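PDB 4D05: Atp-dependent DNA ligase from Psychromonas sp., which probably seals nicks in double-stranded DNA at the expense of ATP, passing through an enzyme-adenylate intermediate. Local coordinates for residues 234-239 with 250-255. Sequence-based numbering, arbitrary orientation.
Sequences TYRFTG and SFVRIR. With SO4 (sulfate ion), chain D.
Ser250 pairs with Arg236 through two backbone hydrogen bonds, opening an antiparallel ladder at the edge of the OB-domain sheet; a classic beta bulge at Val252 and Arg253 then shifts its register. Ser250 O accepts Arg236 N at 2.9 Å and also lies 3.2 Å from Tyr235 CA, a CA-H...O contact. Phe251 forms the non-hydrogen-bonded pair with Tyr235; its ring stacks on Phe218, while the Tyr235 hydroxyl is hydrogen-bonded to Asn206. Two residues, Val252 and Arg253, lie opposite the single Thr234; Thr234 O accepts Val252 N at 2.9 Å and, weakly, Arg253 N. With CG2 anti to its own carbonyl carbon, Val252 sets this methyl 3.7 Å from Arg236 CB, the two side chains crossing at about a right angle. Arg253 O receives Thr234 N in a nearly straight bond (172°). Beyond the bulge Arg255, bent at chi2 (-54°) and chi3 (-70°), folds back so that its NH1 meets Thr234 OG1 in the guanidinium plane; Glu182 also binds this hydroxyl. A valine in place of Thr234 would probably leave Arg255 NH1 and Glu182 without the hydroxyl they share. Arg253 NH2 sits over the centre of the Arg255 guanidinium, 3.3 Å above its plane, and both arginines grip one sulfate, likely a crystallisation additive: its O3 accepts Arg253 NH1 and Arg255 NE, O1 accepts Arg253 NH2, and O2 takes Arg255 NH2 at 2.9 Å.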
ATOM      1  N   THR A 234     -13.112  -9.194 -10.670  1.00  5.50           N
ATOM      2  CA  THR A 234     -12.352  -8.099 -10.109  1.00  6.30           C
ATOM      3  C   THR A 234     -12.417  -6.934 -11.077  1.00  7.42           C
ATOM      4  O   THR A 234     -12.260  -7.115 -12.293  1.00  7.06           O
ATOM      5  CB  THR A 234     -10.892  -8.492  -9.912  1.00  6.79           C
ATOM      6  OG1 THR A 234     -10.815  -9.487  -8.884  1.00  9.85           O
ATOM      7  CG2 THR A 234     -10.066  -7.282  -9.490  1.00  7.03           C
ATOM      8  N   TYR A 235     -12.667  -5.749 -10.525  1.00  6.05           N
ATOM      9  CA  TYR A 235     -12.650  -4.524 -11.300  1.00  5.05           C
ATOM     10  C   TYR A 235     -11.621  -3.584 -10.697  1.00  6.35           C
ATOM     11  O   TYR A 235     -11.231  -3.745  -9.542  1.00  6.74           O
ATOM     12  CB  TYR A 235     -14.022  -3.876 -11.358  1.00  4.56           C
ATOM     13  CG  TYR A 235     -14.558  -3.415 -10.034  1.00  5.02           C
ATOM     14  CD1 TYR A 235     -15.245  -4.293  -9.203  1.00  5.15           C
ATOM     15  CD2 TYR A 235     -14.402  -2.109  -9.628  1.00  5.75           C
ATOM     16  CE1 TYR A 235     -15.746  -3.873  -7.965  1.00  5.08           C
ATOM     17  CE2 TYR A 235     -14.894  -1.672  -8.409  1.00  5.72           C
ATOM     18  CZ  TYR A 235     -15.555  -2.559  -7.571  1.00  6.07           C
ATOM     19  OH  TYR A 235     -16.061  -2.102  -6.359  1.00  8.47           O
ATOM     20  N   ARG A 236     -11.205  -2.625 -11.511  1.00  7.71           N
ATOM     21  CA  ARG A 236     -10.184  -1.667 -11.154  1.00  7.20           C
ATOM     22  C   ARG A 236     -10.823  -0.294 -11.178  1.00  7.15           C
ATOM     23  O   ARG A 236     -11.746  -0.043 -11.968  1.00  8.30           O
ATOM     24  CB  ARG A 236      -9.050  -1.789 -12.175  1.00  8.78           C
ATOM     25  CG  ARG A 236      -7.910  -0.833 -11.961  1.00 11.50           C
ATOM     26  CD  ARG A 236      -6.770  -1.178 -12.864  1.00 13.76           C
ATOM     27  NE  ARG A 236      -6.277  -2.537 -12.635  1.00 15.63           N
ATOM     28  CZ  ARG A 236      -5.289  -3.087 -13.342  1.00 23.84           C
ATOM     29  NH1 ARG A 236      -4.677  -2.402 -14.321  1.00 27.76           N
ATOM     30  NH2 ARG A 236      -4.896  -4.318 -13.078  1.00 25.98           N
ATOM     31  N   PHE A 237     -10.400   0.591 -10.269  1.00  7.71           N
ATOM     32  CA  PHE A 237     -11.028   1.896 -10.156  1.00  7.84           C
ATOM     33  C   PHE A 237     -10.122   2.838  -9.378  1.00  9.27           C
ATOM     34  O   PHE A 237      -9.099   2.430  -8.865  1.00 10.40           O
ATOM     35  CB  PHE A 237     -12.379   1.762  -9.439  1.00  8.30           C
ATOM     36  CG  PHE A 237     -12.258   1.419  -7.978  1.00 10.20           C
ATOM     37  CD1 PHE A 237     -11.989   0.135  -7.578  1.00  9.79           C
ATOM     38  CD2 PHE A 237     -12.417   2.400  -6.994  1.00 10.85           C
ATOM     39  CE1 PHE A 237     -11.880  -0.187  -6.229  1.00 10.89           C
ATOM     40  CE2 PHE A 237     -12.317   2.073  -5.631  1.00 12.75           C
ATOM     41  CZ  PHE A 237     -12.055   0.770  -5.261  1.00 11.56           C
ATOM     42  N   THR A 238     -10.521   4.081  -9.251  1.00  9.79           N
ATOM     43  CA  THR A 238      -9.821   4.953  -8.297  1.00 12.68           C
ATOM     44  C   THR A 238     -10.790   5.979  -7.706  1.00 12.77           C
ATOM     45  O   THR A 238     -11.304   6.840  -8.411  1.00 14.30           O
ATOM     46  CB  THR A 238      -8.565   5.585  -8.923  1.00 16.90           C
ATOM     47  OG1 THR A 238      -7.894   6.335  -7.905  1.00 20.35           O
ATOM     48  CG2 THR A 238      -8.909   6.502 -10.077  1.00 15.90           C
ATOM     49  N   GLY A 239     -11.078   5.838  -6.416  1.00 14.51           N
ATOM     50  CA  GLY A 239     -12.021   6.713  -5.738  1.00 15.44           C
ATOM     51  C   GLY A 239     -13.471   6.464  -6.104  1.00 15.08           C
ATOM     52  O   GLY A 239     -13.788   5.502  -6.791  1.00 12.27           O
ATOM     53  N   SER A 250     -13.082  -0.393 -14.544  1.00  6.25           N
ATOM     54  CA  SER A 250     -12.816  -1.215 -15.701  1.00  5.81           C
ATOM     55  C   SER A 250     -12.733  -2.676 -15.256  1.00  5.66           C
ATOM     56  O   SER A 250     -12.429  -2.978 -14.116  1.00  6.02           O
ATOM     57  CB  SER A 250     -11.517  -0.782 -16.389  1.00  6.30           C
ATOM     58  OG  SER A 250     -10.434  -0.931 -15.499  1.00  7.62           O
ATOM     59  N   PHE A 251     -12.962  -3.565 -16.197  1.00  5.35           N
ATOM     60  CA  PHE A 251     -12.934  -4.997 -15.960  1.00  4.22           C
ATOM     61  C   PHE A 251     -11.507  -5.489 -15.891  1.00  5.26           C
ATOM     62  O   PHE A 251     -10.695  -5.142 -16.751  1.00  7.08           O
ATOM     63  CB  PHE A 251     -13.674  -5.722 -17.088  1.00  7.62           C
ATOM     64  CG  PHE A 251     -13.644  -7.239 -16.974  1.00  6.45           C
ATOM     65  CD1 PHE A 251     -14.428  -7.884 -16.043  1.00  6.20           C
ATOM     66  CD2 PHE A 251     -12.871  -7.998 -17.820  1.00  7.78           C
ATOM     67  CE1 PHE A 251     -14.397  -9.266 -15.935  1.00  7.93           C
ATOM     68  CE2 PHE A 251     -12.847  -9.378 -17.724  1.00  8.22           C
ATOM     69  CZ  PHE A 251     -13.606 -10.007 -16.797  1.00  8.13           C
ATOM     70  N   VAL A 252     -11.207  -6.294 -14.877  1.00  7.46           N
ATOM     71  CA  VAL A 252      -9.913  -6.969 -14.790  1.00  6.96           C
ATOM     72  C   VAL A 252     -10.052  -8.429 -15.218  1.00  6.74           C
ATOM     73  O   VAL A 252      -9.596  -8.787 -16.296  1.00  8.83           O
ATOM     74  CB  VAL A 252      -9.291  -6.865 -13.406  1.00  6.07           C
ATOM     75  CG1 VAL A 252      -7.893  -7.468 -13.398  1.00  6.78           C
ATOM     76  CG2 VAL A 252      -9.166  -5.411 -13.019  1.00  6.54           C
ATOM     77  N   ARG A 253     -10.685  -9.262 -14.391  1.00  5.11           N
ATOM     78  CA  ARG A 253     -10.736 -10.698 -14.666  1.00  6.44           C
ATOM     79  C   ARG A 253     -11.738 -11.394 -13.777  1.00  6.58           C
ATOM     80  O   ARG A 253     -12.168 -10.854 -12.744  1.00  8.56           O
ATOM     81  CB  ARG A 253      -9.360 -11.346 -14.472  1.00  8.44           C
ATOM     82  CG  ARG A 253      -8.930 -11.399 -13.019  1.00  8.93           C
ATOM     83  CD  ARG A 253      -7.443 -11.672 -12.934  1.00 10.56           C
ATOM     84  NE  ARG A 253      -6.884 -11.703 -11.587  1.00 11.05           N
ATOM     85  CZ  ARG A 253      -6.818 -12.783 -10.806  1.00 14.58           C
ATOM     86  NH1 ARG A 253      -7.294 -13.960 -11.219  1.00 16.48           N
ATOM     87  NH2 ARG A 253      -6.251 -12.683  -9.598  1.00 15.90           N
ATOM     88  N   ILE A 254     -12.148 -12.579 -14.220  1.00  6.09           N
ATOM     89  CA  ILE A 254     -13.004 -13.454 -13.433  1.00  7.22           C
ATOM     90  C   ILE A 254     -12.228 -14.123 -12.307  1.00  8.15           C
ATOM     91  O   ILE A 254     -11.118 -14.618 -12.517  1.00  9.85           O
ATOM     92  CB  ILE A 254     -13.582 -14.539 -14.355  1.00  7.26           C
ATOM     93  CG1 ILE A 254     -14.441 -13.884 -15.448  1.00  8.33           C
ATOM     94  CG2 ILE A 254     -14.362 -15.572 -13.557  1.00  8.56           C
ATOM     95  CD1 ILE A 254     -14.832 -14.821 -16.576  1.00  9.35           C
ATOM     96  N   ARG A 255     -12.848 -14.176 -11.136  1.00  8.03           N
ATOM     97  CA  ARG A 255     -12.293 -14.879  -9.982  1.00  8.61           C
ATOM     98  C   ARG A 255     -12.980 -16.197  -9.684  1.00  8.26           C
ATOM     99  O   ARG A 255     -12.326 -17.213  -9.446  1.00  8.77           O
ATOM    100  CB  ARG A 255     -12.403 -14.009  -8.750  1.00  7.92           C
ATOM    101  CG  ARG A 255     -11.748 -12.629  -8.897  1.00 11.60           C
ATOM    102  CD  ARG A 255     -10.291 -12.707  -9.346  1.00 11.43           C
ATOM    103  NE  ARG A 255      -9.419 -13.239  -8.307  1.00 11.79           N
ATOM    104  CZ  ARG A 255      -8.771 -12.497  -7.415  1.00 12.08           C
ATOM    105  NH1 ARG A 255      -8.916 -11.172  -7.390  1.00 14.68           N
ATOM    106  NH2 ARG A 255      -7.961 -13.075  -6.539  1.00 12.79           N
TER
HETATM  107  S   SO4 D1259      -6.965 -16.261  -8.034  1.00 22.64           S
HETATM  108  O1  SO4 D1259      -5.715 -15.559  -8.389  1.00 24.74           O
HETATM  109  O2  SO4 D1259      -7.335 -15.939  -6.637  1.00 22.61           O
HETATM  110  O3  SO4 D1259      -8.136 -15.885  -8.879  1.00 22.57           O
HETATM  111  O4  SO4 D1259      -6.771 -17.718  -8.148  1.00 24.18           O